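Uncharacterized protein A6V7T0 (Pseudomonas aeruginosa, PDB 3K12) is of unknown function but belongs to the YjgF-like clan, whose members typically assemble as trimers of a compact alpha-beta fold with helices packed on one sheet. Local coordinates at residues E3-V8 against A12-H17; Q41-I46 against D81-E86; I65-A68 against D72-G75. All coordinates share one frame; numbering follows the deposited sequence. Where two conformers were deposited one is given.

Contact 1 (E3-V8 against A12-H17); sequences ERFEVV and AEMALH
Strand 3-5 runs antiparallel to strand 14-17, their directions 163° apart, with Glu3-Leu16 and Phe5-Met14 as hydrogen-bonded pairs and Arg4-Ala15 as the non-hydrogen-bonded pair between them. The tightest of these bonds joins Leu16 N to Glu3 O at 2.7 Å, almost straight down the carbonyl. Opposite Phe5 the second strand carries an extra residue, a classic beta bulge: Glu13 and Met14 both face it, and Met14 N (3.3 Å) and Glu13 N (3.1 Å) both bond weakly to Phe5 O. Glu13 N makes its straighter bond to Glu6 O, from above the carbonyl plane, and pairing resumes at Val7-Ala12. Met14, present as selenomethionine, turns back at chi3 (58°) and brings CE to 3.7 Å from Phe5 CG, while Leu16 CB lies at the edge of the same ring. On the other face Ala12 CB sits 3.9 Å from Val7 CG2, and Arg4 sends its extended chain to carbonyls of Val60 and Gly58 in the second subunit. Glu6 CB and Glu13 CG touch at 3.5 Å. One water lies in bonding reach of both Glu6 O and Glu13 OE2. Glu6 OE1 and Glu13 OE1 stand 5.2 Å apart, a repulsion that Arg48, salt-bridged to Glu6, probably offsets at the bulged end of the hairpin.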
ATOM      1  N   GLU D   3      -1.434  -0.924  19.920  1.00 18.63           N
ATOM      2  CA  GLU D   3      -1.026  -2.222  20.446  1.00 17.75           C
ATOM      3  C   GLU D   3      -0.285  -2.964  19.340  1.00 16.95           C
ATOM      4  O   GLU D   3      -0.771  -3.011  18.205  1.00 16.99           O
ATOM      5  CB  GLU D   3      -2.241  -3.038  20.879  1.00 18.93           C
ATOM      6  CG  GLU D   3      -2.995  -2.487  22.096  1.00 23.64           C
ATOM      7  CD  GLU D   3      -4.384  -3.119  22.286  1.00 31.42           C
ATOM      8  OE1 GLU D   3      -4.512  -4.362  22.164  1.00 33.85           O
ATOM      9  OE2 GLU D   3      -5.349  -2.366  22.565  1.00 36.66           O
ATOM     10  N   ARG D   4       0.882  -3.508  19.652  1.00 15.47           N
ATOM     11  CA  ARG D   4       1.690  -4.237  18.707  1.00 15.25           C
ATOM     12  C   ARG D   4       1.834  -5.691  19.105  1.00 15.35           C
ATOM     13  O   ARG D   4       1.878  -6.030  20.309  1.00 15.94           O
ATOM     14  CB  ARG D   4       3.079  -3.618  18.602  1.00 15.24           C
ATOM     15  CG  ARG D   4       3.025  -2.258  17.943  1.00 16.33           C
ATOM     16  CD  ARG D   4       4.421  -1.669  17.827  1.00 17.59           C
ATOM     17  NE  ARG D   4       4.393  -0.400  17.089  1.00 19.55           N
ATOM     18  CZ  ARG D   4       4.150   0.758  17.669  1.00 16.11           C
ATOM     19  NH1 ARG D   4       3.901   0.818  18.976  1.00 18.79           N
ATOM     20  NH2 ARG D   4       4.138   1.877  16.940  1.00 13.98           N
ATOM     21  N   PHE D   5       1.967  -6.536  18.090  1.00 14.71           N
ATOM     22  CA  PHE D   5       2.020  -7.999  18.257  1.00 14.52           C
ATOM     23  C   PHE D   5       3.171  -8.592  17.476  1.00 14.70           C
ATOM     24  O   PHE D   5       3.422  -8.203  16.326  1.00 13.86           O
ATOM     25  CB  PHE D   5       0.660  -8.648  17.869  1.00 14.37           C
ATOM     26  CG  PHE D   5      -0.512  -8.032  18.593  1.00 15.79           C
ATOM     27  CD1 PHE D   5      -1.084  -6.833  18.145  1.00 17.44           C
ATOM     28  CD2 PHE D   5      -1.022  -8.615  19.756  1.00 19.95           C
ATOM     29  CE1 PHE D   5      -2.126  -6.227  18.835  1.00 18.24           C
ATOM     30  CE2 PHE D   5      -2.082  -8.013  20.452  1.00 20.69           C
ATOM     31  CZ  PHE D   5      -2.640  -6.820  19.983  1.00 21.31           C
ATOM     32  N   GLU D   6       3.870  -9.551  18.076  1.00 14.48           N
ATOM     33  CA  GLU D   6       4.983 -10.244  17.467  1.00 14.76           C
ATOM     34  C   GLU D   6       6.046  -9.235  17.010  1.00 15.22           C
ATOM     35  O   GLU D   6       6.319  -9.066  15.821  1.00 16.31           O
ATOM     36  CB  GLU D   6       4.505 -11.175  16.332  1.00 16.13           C
ATOM     37  CG  GLU D   6       3.647 -12.309  16.873  1.00 18.83           C
ATOM     38  CD  GLU D   6       3.105 -13.260  15.812  1.00 22.44           C
ATOM     39  OE1 GLU D   6       3.703 -13.390  14.729  1.00 25.99           O
ATOM     40  OE2 GLU D   6       2.078 -13.890  16.103  1.00 27.42           O
ATOM     41  N   VAL D   7       6.635  -8.574  18.013  1.00 15.53           N
ATOM     42  CA  VAL D   7       7.495  -7.405  17.796  1.00 17.17           C
ATOM     43  C   VAL D   7       8.941  -7.741  18.067  1.00 17.63           C
ATOM     44  O   VAL D   7       9.262  -8.395  19.075  1.00 19.98           O
ATOM     45  CB  VAL D   7       7.085  -6.231  18.697  1.00 17.77           C
ATOM     46  CG1 VAL D   7       7.735  -4.935  18.202  1.00 19.28           C
ATOM     47  CG2 VAL D   7       5.600  -6.068  18.687  1.00 19.90           C
ATOM     48  N   VAL D   8       9.785  -7.323  17.139  1.00 16.20           N
ATOM     49  CA  VAL D   8      11.241  -7.429  17.238  1.00 16.80           C
ATOM     50  C   VAL D   8      11.802  -6.055  16.812  1.00 16.46           C
ATOM     51  O   VAL D   8      11.034  -5.173  16.377  1.00 15.14           O
ATOM     52  CB  VAL D   8      11.802  -8.591  16.358  1.00 17.44           C
ATOM     53  CG1 VAL D   8      11.257  -9.969  16.845  1.00 20.82           C
ATOM     54  CG2 VAL D   8      11.452  -8.418  14.891  1.00 18.36           C
ATOM     55  N   ALA D  12       7.020  -4.975  13.855  1.00 12.39           N
ATOM     56  CA  ALA D  12       5.891  -5.678  14.474  1.00 11.47           C
ATOM     57  C   ALA D  12       5.205  -6.431  13.342  1.00 11.60           C
ATOM     58  O   ALA D  12       5.040  -5.885  12.245  1.00 12.14           O
ATOM     59  CB  ALA D  12       4.932  -4.716  15.060  1.00 12.72           C
ATOM     60  N   GLU D  13       4.775  -7.675  13.584  1.00 11.60           N
ATOM     61  CA  GLU D  13       3.970  -8.342  12.575  1.00 12.55           C
ATOM     62  C   GLU D  13       2.619  -7.652  12.391  1.00 11.83           C
ATOM     63  O   GLU D  13       2.070  -7.629  11.277  1.00 12.46           O
ATOM     64  CB  GLU D  13       3.765  -9.809  12.978  1.00 13.79           C
ATOM     65  CG  GLU D  13       5.037 -10.646  12.947  1.00 15.42           C
ATOM     66  CD  GLU D  13       5.802 -10.564  11.630  1.00 22.55           C
ATOM     67  OE1 GLU D  13       5.183 -10.703  10.566  1.00 25.08           O
ATOM     68  OE2 GLU D  13       7.024 -10.343  11.667  1.00 28.09           O
HETATM   69  N   MSE D  14       2.079  -7.135  13.481  1.00 10.69           N
HETATM   70  CA  MSE D  14       0.785  -6.523  13.483  1.00 10.85           C
HETATM   71  C   MSE D  14       0.716  -5.332  14.426  1.00 11.42           C
HETATM   72  O   MSE D  14       1.270  -5.374  15.527  1.00 12.57           O
HETATM   73  CB  MSE D  14      -0.290  -7.590  13.818  1.00 11.76           C
HETATM   74  CG  MSE D  14      -1.690  -7.036  13.916  1.00  9.99           C
HETATM   75 SE   MSE D  14      -3.054  -8.411  14.073  1.00 19.74          SE
HETATM   76  CE  MSE D  14      -2.408  -9.323  15.717  1.00 13.68           C
ATOM     77  N   ALA D  15       0.017  -4.290  14.014  1.00 11.33           N
ATOM     78  CA  ALA D  15      -0.243  -3.136  14.867  1.00 12.77           C
ATOM     79  C   ALA D  15      -1.724  -2.810  14.834  1.00 13.92           C
ATOM     80  O   ALA D  15      -2.339  -2.792  13.744  1.00 14.50           O
ATOM     81  CB  ALA D  15       0.606  -1.903  14.442  1.00 14.01           C
ATOM     82  N   LEU D  16      -2.317  -2.576  15.999  1.00 14.34           N
ATOM     83  CA  LEU D  16      -3.709  -2.210  16.130  1.00 17.26           C
ATOM     84  C   LEU D  16      -3.769  -0.734  16.532  1.00 17.67           C
ATOM     85  O   LEU D  16      -3.091  -0.303  17.485  1.00 17.59           O
ATOM     86  CB  LEU D  16      -4.364  -3.095  17.206  1.00 18.13           C
ATOM     87  CG  LEU D  16      -5.663  -3.893  17.110  1.00 24.97           C
ATOM     88  CD1 LEU D  16      -6.128  -4.195  18.534  1.00 25.62           C
ATOM     89  CD2 LEU D  16      -6.757  -3.202  16.292  1.00 26.22           C
ATOM     90  N   HIS D  17      -4.559   0.034  15.806  1.00 16.27           N
ATOM     91  CA  HIS D  17      -4.803   1.451  16.099  1.00 16.77           C
ATOM     92  C   HIS D  17      -6.293   1.659  16.194  1.00 17.38           C
ATOM     93  O   HIS D  17      -6.978   1.705  15.179  1.00 15.71           O
ATOM     94  CB  HIS D  17      -4.242   2.323  14.996  1.00 17.95           C
ATOM     95  CG  HIS D  17      -4.447   3.785  15.233  1.00 18.52           C
ATOM     96  ND1 HIS D  17      -4.813   4.662  14.232  1.00 21.82           N
ATOM     97  CD2 HIS D  17      -4.352   4.527  16.364  1.00 20.27           C
ATOM     98  CE1 HIS D  17      -4.915   5.880  14.732  1.00 21.60           C
ATOM     99  NE2 HIS D  17      -4.647   5.824  16.024  1.00 20.99           N
TER
HETATM  100  O   HOH W   1       8.346  -9.690  13.907  1.00 28.23           O

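Contact 2 (Q41-I46 against D81-E86); sequences QILENI and DQWFPE
The indole of Trp83 carries Leu43 CB over one face, offset toward the rim, while its edge meets Phe84 CE1 and a water in the ring plane. Phe84 in turn receives that edge on its own face, with Trp83 CD1 3.7 Å above the ring and over its centre, so the consecutive aromatic residues are held against each other as well as against the helix. Leu43 CB lies 3.7 Å from the centroid of the six-membered ring, 22° off its normal, which makes a CH-pi contact. The rest of the leucine follows the indole back toward its stem: CD1 comes to 3.8 Å from Trp83 CG, the two side chains lying alongside with reversed direction. With Trp83 CG anti to the backbone N (chi1 -169°), the ring is carried out to helix 35-52 and its far end reaches the main chain, CZ2 lying 3.5 Å from Leu43 O. The other methyl of the leucine, CD2, touches Phe84 CZ at 4.1 Å, and these side chains cross at about a right angle. No direct hydrogen bond spans the contact. A water does so instead, accepting from Trp83 NE1 at 2.9 Å and donating to Leu43 O at 3.0 Å, so that the indole N-H is satisfied by a partner in the ring plane. Arg57 adds a cation-pi interaction with Trp83 and a bond to its carbonyl. Leu43 also packs on Met108 of strand 106-113, while Phe84 rests on Trp80 and on Ala89 and Pro90; the contact thus joins helix 35-52, on the sheet, to the C-terminal end of helix 73-83.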
ATOM      1  N   GLN D  41      -0.611 -20.608   2.931  1.00 16.44           N
ATOM      2  CA  GLN D  41       0.197 -20.353   4.144  1.00 16.11           C
ATOM      3  C   GLN D  41       0.042 -18.910   4.628  1.00 15.38           C
ATOM      4  O   GLN D  41      -0.150 -18.661   5.827  1.00 15.54           O
ATOM      5  CB  GLN D  41       1.678 -20.613   3.929  1.00 16.54           C
ATOM      6  CG  GLN D  41       2.082 -22.093   3.820  1.00 19.56           C
ATOM      7  CD  GLN D  41       3.560 -22.223   3.558  1.00 20.72           C
ATOM      8  OE1 GLN D  41       4.386 -21.753   4.347  1.00 21.48           O
ATOM      9  NE2 GLN D  41       3.915 -22.825   2.418  1.00 25.47           N
ATOM     10  N   ILE D  42       0.137 -17.972   3.683  1.00 14.31           N
ATOM     11  CA  ILE D  42       0.042 -16.552   3.992  1.00 13.82           C
ATOM     12  C   ILE D  42      -1.345 -16.200   4.488  1.00 11.98           C
ATOM     13  O   ILE D  42      -1.481 -15.545   5.511  1.00 12.19           O
ATOM     14  CB  ILE D  42       0.436 -15.708   2.769  1.00 13.22           C
ATOM     15  CG1 ILE D  42       1.948 -15.800   2.515  1.00 13.52           C
ATOM     16  CG2 ILE D  42      -0.017 -14.234   2.951  1.00 15.36           C
ATOM     17  CD1 ILE D  42       2.338 -15.384   1.120  1.00 16.45           C
ATOM     18  N   LEU D  43      -2.392 -16.629   3.770  1.00 12.07           N
ATOM     19  CA  LEU D  43      -3.725 -16.327   4.209  1.00 13.53           C
ATOM     20  C   LEU D  43      -4.047 -16.964   5.549  1.00 13.04           C
ATOM     21  O   LEU D  43      -4.782 -16.375   6.347  1.00 13.10           O
ATOM     22  CB  LEU D  43      -4.769 -16.717   3.152  1.00 13.45           C
ATOM     23  CG  LEU D  43      -4.691 -15.868   1.862  1.00 13.76           C
ATOM     24  CD1 LEU D  43      -5.533 -16.555   0.763  1.00 16.33           C
ATOM     25  CD2 LEU D  43      -5.241 -14.489   2.118  1.00 15.53           C
ATOM     26  N   GLU D  44      -3.498 -18.170   5.802  1.00 14.71           N
ATOM     27  CA  GLU D  44      -3.723 -18.751   7.124  0.50 15.06           C
ATOM     28  C   GLU D  44      -3.045 -17.952   8.236  1.00 14.69           C
ATOM     29  O   GLU D  44      -3.647 -17.761   9.305  1.00 15.02           O
ATOM     30  CB  GLU D  44      -3.293 -20.205   7.219  0.50 15.95           C
ATOM     31  CG  GLU D  44      -3.488 -20.679   8.640  0.50 16.41           C
ATOM     32  CD  GLU D  44      -3.384 -22.153   8.805  0.50 20.64           C
ATOM     33  OE1 GLU D  44      -4.274 -22.722   9.478  0.50 17.83           O
ATOM     34  OE2 GLU D  44      -2.406 -22.720   8.282  0.50 22.95           O
ATOM     35  N   ASN D  45      -1.828 -17.473   7.999  1.00 14.15           N
ATOM     36  CA  ASN D  45      -1.164 -16.684   9.038  1.00 13.86           C
ATOM     37  C   ASN D  45      -1.892 -15.353   9.263  1.00 12.66           C
ATOM     38  O   ASN D  45      -2.054 -14.894  10.411  1.00 12.40           O
ATOM     39  CB  ASN D  45       0.301 -16.412   8.703  1.00 14.39           C
ATOM     40  CG  ASN D  45       1.082 -15.943   9.933  1.00 17.75           C
ATOM     41  OD1 ASN D  45       1.096 -16.644  10.967  1.00 21.00           O
ATOM     42  ND2 ASN D  45       1.718 -14.761   9.852  1.00 20.37           N
ATOM     43  N   ILE D  46      -2.391 -14.736   8.179  1.00 12.88           N
ATOM     44  CA  ILE D  46      -3.255 -13.569   8.332  1.00 13.17           C
ATOM     45  C   ILE D  46      -4.483 -13.862   9.186  1.00 12.65           C
ATOM     46  O   ILE D  46      -4.869 -13.083  10.048  1.00 14.31           O
ATOM     47  CB  ILE D  46      -3.614 -12.956   6.948  1.00 13.25           C
ATOM     48  CG1 ILE D  46      -2.353 -12.335   6.313  1.00 13.61           C
ATOM     49  CG2 ILE D  46      -4.700 -11.904   7.052  1.00 14.30           C
ATOM     50  CD1 ILE D  46      -2.434 -12.195   4.782  1.00 14.14           C
ATOM     51  N   ASP D  81     -10.010 -17.005  -4.499  1.00 15.25           N
ATOM     52  CA  ASP D  81     -11.425 -17.213  -4.777  1.00 16.76           C
ATOM     53  C   ASP D  81     -12.071 -18.309  -3.906  1.00 16.84           C
ATOM     54  O   ASP D  81     -13.303 -18.356  -3.761  1.00 18.84           O
ATOM     55  CB  ASP D  81     -11.628 -17.533  -6.267  1.00 18.19           C
ATOM     56  CG  ASP D  81     -11.325 -16.349  -7.173  1.00 20.69           C
ATOM     57  OD1 ASP D  81     -11.240 -15.197  -6.690  1.00 21.47           O
ATOM     58  OD2 ASP D  81     -11.161 -16.581  -8.396  1.00 24.01           O
ATOM     59  N   GLN D  82     -11.242 -19.142  -3.304  1.00 16.38           N
ATOM     60  CA  GLN D  82     -11.721 -20.205  -2.403  1.00 15.61           C
ATOM     61  C   GLN D  82     -11.705 -19.830  -0.952  1.00 15.12           C
ATOM     62  O   GLN D  82     -12.120 -20.603  -0.125  1.00 15.18           O
ATOM     63  CB  GLN D  82     -10.844 -21.467  -2.558  1.00 17.13           C
ATOM     64  CG  GLN D  82     -11.114 -22.202  -3.839  1.00 21.04           C
ATOM     65  CD  GLN D  82     -10.091 -23.262  -4.167  1.00 22.76           C
ATOM     66  OE1 GLN D  82      -9.276 -23.684  -3.316  1.00 26.10           O
ATOM     67  NE2 GLN D  82     -10.115 -23.702  -5.410  1.00 25.37           N
ATOM     68  N   TRP D  83     -11.209 -18.638  -0.628  1.00 12.24           N
ATOM     69  CA  TRP D  83     -10.873 -18.310   0.750  1.00 12.53           C
ATOM     70  C   TRP D  83     -11.903 -17.468   1.497  1.00 11.68           C
ATOM     71  O   TRP D  83     -12.173 -17.689   2.668  1.00 12.26           O
ATOM     72  CB  TRP D  83      -9.507 -17.581   0.754  1.00 12.43           C
ATOM     73  CG  TRP D  83      -8.947 -17.433   2.146  1.00 13.44           C
ATOM     74  CD1 TRP D  83      -9.009 -16.330   2.931  1.00 13.32           C
ATOM     75  CD2 TRP D  83      -8.232 -18.419   2.884  1.00 14.67           C
ATOM     76  NE1 TRP D  83      -8.393 -16.576   4.149  1.00 13.58           N
ATOM     77  CE2 TRP D  83      -7.909 -17.858   4.145  1.00 13.29           C
ATOM     78  CE3 TRP D  83      -7.836 -19.727   2.607  1.00 14.12           C
ATOM     79  CZ2 TRP D  83      -7.200 -18.564   5.127  1.00 12.49           C
ATOM     80  CZ3 TRP D  83      -7.112 -20.423   3.590  1.00 15.25           C
ATOM     81  CH2 TRP D  83      -6.803 -19.833   4.811  1.00 15.81           C
ATOM     82  N   PHE D  84     -12.408 -16.428   0.830  1.00 12.39           N
ATOM     83  CA  PHE D  84     -13.222 -15.427   1.511  1.00 13.04           C
ATOM     84  C   PHE D  84     -14.713 -15.676   1.387  1.00 13.40           C
ATOM     85  O   PHE D  84     -15.159 -16.207   0.356  1.00 14.01           O
ATOM     86  CB  PHE D  84     -12.906 -14.017   0.959  1.00 12.97           C
ATOM     87  CG  PHE D  84     -11.499 -13.549   1.260  1.00 10.96           C
ATOM     88  CD1 PHE D  84     -11.198 -13.005   2.519  1.00 12.35           C
ATOM     89  CD2 PHE D  84     -10.512 -13.627   0.299  1.00 11.22           C
ATOM     90  CE1 PHE D  84      -9.924 -12.567   2.806  1.00 11.88           C
ATOM     91  CE2 PHE D  84      -9.207 -13.186   0.574  1.00 13.29           C
ATOM     92  CZ  PHE D  84      -8.913 -12.646   1.854  1.00 12.91           C
ATOM     93  N   PRO D  85     -15.487 -15.329   2.438  1.00 14.23           N
ATOM     94  CA  PRO D  85     -16.952 -15.427   2.342  1.00 15.00           C
ATOM     95  C   PRO D  85     -17.478 -14.608   1.161  1.00 16.06           C
ATOM     96  O   PRO D  85     -16.929 -13.543   0.828  1.00 15.43           O
ATOM     97  CB  PRO D  85     -17.449 -14.913   3.687  1.00 15.65           C
ATOM     98  CG  PRO D  85     -16.234 -14.452   4.448  1.00 17.19           C
ATOM     99  CD  PRO D  85     -15.013 -14.830   3.739  1.00 14.75           C
ATOM    100  N   GLU D  86     -18.539 -15.078   0.518  1.00 15.10           N
ATOM    101  CA  GLU D  86     -19.074 -14.419  -0.673  1.00 16.31           C
ATOM    102  C   GLU D  86     -19.384 -12.958  -0.382  1.00 15.98           C
ATOM    103  O   GLU D  86     -20.051 -12.650   0.587  1.00 16.98           O
ATOM    104  CB  GLU D  86     -20.348 -15.132  -1.198  1.00 17.56           C
ATOM    105  CG  GLU D  86     -20.826 -14.476  -2.520  1.00 20.83           C
ATOM    106  CD  GLU D  86     -22.130 -15.008  -3.086  1.00 26.20           C
ATOM    107  OE1 GLU D  86     -22.838 -15.755  -2.393  1.00 28.76           O
ATOM    108  OE2 GLU D  86     -22.434 -14.644  -4.251  1.00 27.40           O
TER
HETATM  109  O   HOH W   2      -7.370 -14.850   6.271  1.00 17.43           O

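Contact 3 (I65-A68 against D72-G75)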
ATOM      1  N   ILE D  65      -0.878  -7.098  -3.034  1.00 10.84           N
ATOM      2  CA  ILE D  65      -0.321  -8.418  -3.405  1.00 11.36           C
ATOM      3  C   ILE D  65       0.842  -8.233  -4.352  1.00 11.89           C
ATOM      4  O   ILE D  65       0.668  -7.704  -5.467  1.00 11.59           O
ATOM      5  CB  ILE D  65      -1.387  -9.314  -4.079  1.00 12.12           C
ATOM      6  CG1 ILE D  65      -2.610  -9.427  -3.188  1.00 13.04           C
ATOM      7  CG2 ILE D  65      -0.789 -10.701  -4.375  1.00 12.68           C
ATOM      8  CD1 ILE D  65      -3.817 -10.207  -3.829  1.00 14.47           C
ATOM      9  N   LEU D  66       2.025  -8.647  -3.911  1.00 12.67           N
ATOM     10  CA  LEU D  66       3.248  -8.553  -4.707  1.00 13.19           C
ATOM     11  C   LEU D  66       3.541  -9.966  -5.193  1.00 15.33           C
ATOM     12  O   LEU D  66       3.803 -10.851  -4.392  1.00 15.45           O
ATOM     13  CB  LEU D  66       4.401  -7.972  -3.858  1.00 13.32           C
ATOM     14  CG  LEU D  66       4.074  -6.724  -3.035  1.00 13.07           C
ATOM     15  CD1 LEU D  66       5.254  -6.394  -2.125  1.00 15.22           C
ATOM     16  CD2 LEU D  66       3.814  -5.564  -4.004  1.00 15.28           C
ATOM     17  N   LEU D  67       3.489 -10.157  -6.504  1.00 14.61           N
ATOM     18  CA  LEU D  67       3.579 -11.484  -7.101  1.00 15.80           C
ATOM     19  C   LEU D  67       4.915 -11.613  -7.810  1.00 16.00           C
ATOM     20  O   LEU D  67       5.271 -10.751  -8.597  1.00 17.18           O
ATOM     21  CB  LEU D  67       2.395 -11.690  -8.057  1.00 16.39           C
ATOM     22  CG  LEU D  67       2.333 -13.037  -8.777  1.00 17.23           C
ATOM     23  CD1 LEU D  67       2.010 -14.198  -7.830  1.00 16.32           C
ATOM     24  CD2 LEU D  67       1.186 -12.961  -9.788  1.00 18.12           C
ATOM     25  N   ALA D  68       5.669 -12.681  -7.536  1.00 16.73           N
ATOM     26  CA  ALA D  68       7.016 -12.800  -8.109  1.00 17.55           C
ATOM     27  C   ALA D  68       7.043 -13.150  -9.602  1.00 19.01           C
ATOM     28  O   ALA D  68       7.933 -12.682 -10.316  1.00 19.58           O
ATOM     29  CB  ALA D  68       7.858 -13.807  -7.311  1.00 17.81           C
ATOM     30  N   ASP D  72       2.267 -17.492 -12.124  1.00 22.48           N
ATOM     31  CA  ASP D  72       1.622 -17.861 -10.861  1.00 20.92           C
ATOM     32  C   ASP D  72       0.318 -17.112 -10.575  1.00 20.07           C
ATOM     33  O   ASP D  72      -0.352 -17.363  -9.561  1.00 18.40           O
ATOM     34  CB  ASP D  72       2.603 -17.620  -9.706  1.00 20.74           C
ATOM     35  CG  ASP D  72       3.642 -18.727  -9.570  1.00 22.42           C
ATOM     36  OD1 ASP D  72       3.482 -19.798 -10.216  1.00 23.35           O
ATOM     37  OD2 ASP D  72       4.611 -18.537  -8.808  1.00 21.61           O
ATOM     38  N   TYR D  73      -0.055 -16.198 -11.458  1.00 18.67           N
ATOM     39  CA  TYR D  73      -1.221 -15.359 -11.219  1.00 18.74           C
ATOM     40  C   TYR D  73      -2.520 -16.178 -11.086  1.00 18.11           C
ATOM     41  O   TYR D  73      -3.324 -15.982 -10.150  1.00 17.71           O
ATOM     42  CB  TYR D  73      -1.320 -14.293 -12.319  1.00 18.77           C
ATOM     43  CG  TYR D  73      -2.462 -13.317 -12.175  1.00 18.62           C
ATOM     44  CD1 TYR D  73      -2.496 -12.380 -11.129  1.00 20.01           C
ATOM     45  CD2 TYR D  73      -3.488 -13.282 -13.139  1.00 20.60           C
ATOM     46  CE1 TYR D  73      -3.547 -11.458 -11.018  1.00 21.75           C
ATOM     47  CE2 TYR D  73      -4.528 -12.383 -13.033  1.00 21.49           C
ATOM     48  CZ  TYR D  73      -4.551 -11.461 -11.986  1.00 22.06           C
ATOM     49  OH  TYR D  73      -5.606 -10.580 -11.925  1.00 23.74           O
ATOM     50  N   ALA D  74      -2.736 -17.118 -12.007  1.00 17.95           N
ATOM     51  CA  ALA D  74      -3.933 -17.949 -11.925  1.00 18.09           C
ATOM     52  C   ALA D  74      -4.015 -18.762 -10.633  1.00 16.53           C
ATOM     53  O   ALA D  74      -5.099 -18.873 -10.044  1.00 17.40           O
ATOM     54  CB  ALA D  74      -4.022 -18.860 -13.152  1.00 19.30           C
ATOM     55  N   GLY D  75      -2.887 -19.310 -10.174  1.00 17.80           N
ATOM     56  CA  GLY D  75      -2.839 -20.078  -8.916  1.00 17.34           C
ATOM     57  C   GLY D  75      -3.128 -19.232  -7.690  1.00 16.90           C
ATOM     58  O   GLY D  75      -3.859 -19.659  -6.783  1.00 17.68           O
TER
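Asp72, whose CB rests 3.9 Å from Leu67 CD1, is held at its polar end by a salt bridge from OD2 to Arg105 NH1. Asp72 is buried, and this partner would be expected to keep the carboxylate ionised while the methylene turns to the apolar side. Across the contact itself the meeting is wholly nonpolar and is carried by the two methyls of Leu67. With CG anti to the main-chain nitrogen (chi1 180°), the leucine extends from the strand toward the start of the helix and forks there: CD1 goes to Asp72, and CD2 goes to Tyr73, 3.7 Å from CA and 3.8 Å from CB. The same CD2 lies at the edge of the tyrosine ring, near its plane, with CD1 of Tyr73 at 4.0 Å, and the two side chains cross at about a right angle. Strand 60-67, helix 73-83 and strand 91-96 form a beta-alpha-beta crossover between parallel neighbours, and Leu67 fills the corner where the chain leaves the first strand for the helix. Its backbone is bonded to Ser95 and Ala97 on the side of the returning chain, and its side chain also packs on Leu96. Ile35 of helix 35-52 touches both Leu67 and Asp72. The Tyr73 side chain also packs on Cys94 of strand 91-96 and on Ile100 of the third subunit.

How the contacts relate
Starting at the N terminus, contact 1 closes first, as the short hairpin of strands 3-7 and 12-17 that forms one margin of the sheet. The chain then adds strand 20-26 and enters helix 35-52, where contact 2 opens at 41-46. Before it closes at 81-86, strand 60-67 turns into helix 73-83, and contact 3 fastens that turn, nested within the longer loop. Contacts 2 and 3 thus hold opposite ends of helix 73-83, one to helix 35-52 and one to the sheet, their centres about 14 Å apart. Contact 1 lies across the chain's centre from both, and shares the sheet with contact 3.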